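Local coordinates for acyl-coenzyme A oxidase acox-1.1 (Caenorhabditis elegans, PDB 5K3I), which catalyses the first step of peroxisomal beta-oxidation, using FAD and oxygen to desaturate acyl-CoA substrates to trans-2-enoyl-CoA with release of hydrogen peroxide, at residues E400-A405 / E422-A427. The protein carries 1 engineered substitution. Residues are numbered along the deposited sequence; the frame is centred on the assembly and turned at random.
Sequences EGIEQA and EIYGVA. With ATP (adenosine-5'-triphosphate), chain N.
I402 and E403 pack against I423, Y424 and A427 in a buried, nearly antiparallel helix pair within the C-alpha1 region of the acyl-CoA oxidase fold, joining helices 380-407 and 420-428. The axes of segments 400-405 and 422-427 approach to 9.4 Å, with their directions 170° apart. I402 spans the interface with both branches. Its CG2, anti to the backbone N, rests 3.5 Å from CB of Y424, near the plane of the ring. Along the other branch, CD1 reaches CB of A427 at 3.6 Å and also touches CG2 of I423. The E403 chain passes over one face of the Y424 ring, though the modelled spacing there is doubtfully short. Bent at chi2 (-79°), it lays its carboxylate over the same ring, the planes 27° apart. The carboxylate is tied by a salt bridge to R406, and the Y424 hydroxyl hydrogen-bonds to E403 of the second subunit. On the far side of helix 380-407, Q404 lines the ATP site, with H342 of the same chain and Y581 of the second subunit. Apolar packing thus joins the helices within one chain, while the buried polar ends of E403 and Y424 link this core to R406 and the dimer interface.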
loop_
_atom_site.group_PDB
_atom_site.type_symbol
_atom_site.label_atom_id
_atom_site.label_comp_id
_atom_site.label_asym_id
_atom_site.label_seq_id
_atom_site.Cartn_x
_atom_site.Cartn_y
_atom_site.Cartn_z
ATOM N N GLU A 400 -5.277 -1.245 4.142
ATOM C CA GLU A 400 -5.013 -2.663 4.349
ATOM C C GLU A 400 -5.957 -3.507 3.504
ATOM O O GLU A 400 -5.542 -4.478 2.864
ATOM C CB GLU A 400 -5.134 -2.958 5.848
ATOM C CG GLU A 400 -4.774 -4.353 6.358
ATOM C CD GLU A 400 -5.301 -4.573 7.763
ATOM O OE1 GLU A 400 -5.265 -3.586 8.543
ATOM O OE2 GLU A 400 -5.731 -5.709 8.097
ATOM N N GLY A 401 -7.239 -3.139 3.497
ATOM C CA GLY A 401 -8.236 -3.931 2.796
ATOM C C GLY A 401 -8.168 -3.797 1.284
ATOM O O GLY A 401 -8.294 -4.788 0.562
ATOM N N ILE A 402 -8.011 -2.568 0.782
ATOM C CA ILE A 402 -7.836 -2.367 -0.657
ATOM C C ILE A 402 -6.690 -3.221 -1.187
ATOM O O ILE A 402 -6.795 -3.835 -2.251
ATOM C CB ILE A 402 -7.640 -0.876 -0.992
ATOM C CG1 ILE A 402 -8.928 -0.095 -0.726
ATOM C CG2 ILE A 402 -7.229 -0.698 -2.454
ATOM C CD1 ILE A 402 -8.730 1.405 -0.726
ATOM N N GLU A 403 -5.565 -3.251 -0.470
ATOM C CA GLU A 403 -4.414 -4.001 -0.965
ATOM C C GLU A 403 -4.613 -5.513 -0.875
ATOM O O GLU A 403 -4.094 -6.245 -1.726
ATOM C CB GLU A 403 -3.138 -3.566 -0.250
ATOM C CG GLU A 403 -2.594 -2.263 -0.828
ATOM C CD GLU A 403 -1.838 -2.458 -2.130
ATOM O OE1 GLU A 403 -0.586 -2.500 -2.095
ATOM O OE2 GLU A 403 -2.506 -2.568 -3.186
ATOM N N GLN A 404 -5.435 -5.959 0.069
ATOM C CA GLN A 404 -5.758 -7.372 0.183
ATOM C C GLN A 404 -6.654 -7.753 -1.005
ATOM O O GLN A 404 -6.546 -8.854 -1.546
ATOM C CB GLN A 404 -6.475 -7.659 1.503
ATOM C CG GLN A 404 -5.635 -7.377 2.738
ATOM C CD GLN A 404 -4.339 -8.163 2.753
ATOM O OE1 GLN A 404 -3.328 -7.706 3.288
ATOM N NE2 GLN A 404 -4.361 -9.352 2.163
ATOM N N ALA A 405 -7.531 -6.831 -1.406
ATOM C CA ALA A 405 -8.433 -7.038 -2.530
ATOM C C ALA A 405 -7.656 -7.131 -3.837
ATOM O O ALA A 405 -7.914 -8.015 -4.664
ATOM C CB ALA A 405 -9.472 -5.918 -2.575
ATOM N N GLU A 422 -4.974 2.014 -8.461
ATOM C CA GLU A 422 -5.310 3.433 -8.437
ATOM C C GLU A 422 -6.258 3.731 -7.284
ATOM O O GLU A 422 -6.089 4.737 -6.585
ATOM C CB GLU A 422 -5.933 3.871 -9.769
ATOM C CG GLU A 422 -6.186 5.392 -9.901
ATOM C CD GLU A 422 -4.911 6.229 -9.941
ATOM O OE1 GLU A 422 -3.875 5.726 -10.441
ATOM O OE2 GLU A 422 -4.953 7.395 -9.480
ATOM N N ILE A 423 -7.273 2.877 -7.089
ATOM C CA ILE A 423 -8.144 2.994 -5.920
ATOM C C ILE A 423 -7.311 3.093 -4.650
ATOM O O ILE A 423 -7.634 3.853 -3.731
ATOM C CB ILE A 423 -9.128 1.807 -5.861
ATOM C CG1 ILE A 423 -10.114 1.869 -7.026
ATOM C CG2 ILE A 423 -9.881 1.794 -4.543
ATOM C CD1 ILE A 423 -10.900 0.607 -7.239
ATOM N N TYR A 424 -6.231 2.322 -4.595
ATOM C CA TYR A 424 -5.353 2.310 -3.426
ATOM C C TYR A 424 -4.578 3.611 -3.217
ATOM O O TYR A 424 -4.529 4.139 -2.106
ATOM C CB TYR A 424 -4.379 1.131 -3.506
ATOM C CG TYR A 424 -3.374 1.092 -2.378
ATOM C CD1 TYR A 424 -3.738 0.660 -1.111
ATOM C CD2 TYR A 424 -2.057 1.487 -2.582
ATOM C CE1 TYR A 424 -2.822 0.620 -0.077
ATOM C CE2 TYR A 424 -1.134 1.452 -1.555
ATOM C CZ TYR A 424 -1.521 1.019 -0.304
ATOM O OH TYR A 424 -0.605 0.982 0.722
ATOM N N GLY A 425 -3.970 4.121 -4.283
ATOM C CA GLY A 425 -3.185 5.342 -4.205
ATOM C C GLY A 425 -4.017 6.545 -3.816
ATOM O O GLY A 425 -3.558 7.418 -3.077
ATOM N N VAL A 426 -5.259 6.598 -4.293
ATOM C CA VAL A 426 -6.124 7.736 -4.002
ATOM C C VAL A 426 -6.649 7.663 -2.574
ATOM O O VAL A 426 -6.619 8.655 -1.836
ATOM C CB VAL A 426 -7.281 7.811 -5.019
ATOM C CG1 VAL A 426 -8.205 8.980 -4.669
ATOM C CG2 VAL A 426 -6.754 7.972 -6.437
ATOM N N ALA A 427 -7.124 6.484 -2.165
ATOM C CA ALA A 427 -7.710 6.331 -0.837
ATOM C C ALA A 427 -6.664 6.541 0.254
ATOM O O ALA A 427 -6.943 7.182 1.274
ATOM C CB ALA A 427 -8.367 4.958 -0.700
HETATM P PG ATP N . -1.542 -13.122 13.059
HETATM O O1G ATP N . -1.289 -14.579 13.359
HETATM O O2G ATP N . -0.595 -12.171 13.746
HETATM O O3G ATP N . -2.994 -12.719 13.130
HETATM P PB ATP N . -1.576 -11.669 10.659
HETATM O O1B ATP N . -2.482 -10.813 11.512
HETATM O O2B ATP N . -0.322 -11.073 10.073
HETATM O O3B ATP N . -1.169 -12.980 11.499
HETATM P PA ATP N . -3.909 -12.903 9.701
HETATM O O1A ATP N . -4.417 -12.408 11.033
HETATM O O2A ATP N . -3.849 -14.385 9.422
HETATM O O3A ATP N . -2.444 -12.283 9.450
HETATM O "O5'" ATP N . -4.775 -12.206 8.538
HETATM C "C5'" ATP N . -4.855 -10.786 8.448
HETATM C "C4'" ATP N . -4.751 -10.336 6.994
HETATM O "O4'" ATP N . -3.380 -10.141 6.635
HETATM C "C3'" ATP N . -5.333 -11.359 6.031
HETATM O "O3'" ATP N . -6.471 -10.811 5.362
HETATM C "C2'" ATP N . -4.240 -11.656 5.026
HETATM O "O2'" ATP N . -4.721 -11.451 3.695
HETATM C "C1'" ATP N . -3.119 -10.677 5.336
HETATM N N9 ATP N . -1.812 -11.381 5.308
HETATM C C8 ATP N . -1.315 -12.169 6.279
HETATM N N7 ATP N . -0.098 -12.660 5.933
HETATM C C5 ATP N . 0.200 -12.179 4.712
HETATM C C6 ATP N . 1.331 -12.302 3.762
HETATM N N6 ATP N . 2.416 -13.057 4.056
HETATM N N1 ATP N . 1.241 -11.635 2.590
HETATM C C2 ATP N . 0.170 -10.880 2.284
HETATM N N3 ATP N . -0.889 -10.725 3.098
HETATM C C4 ATP N . -0.934 -11.338 4.304
#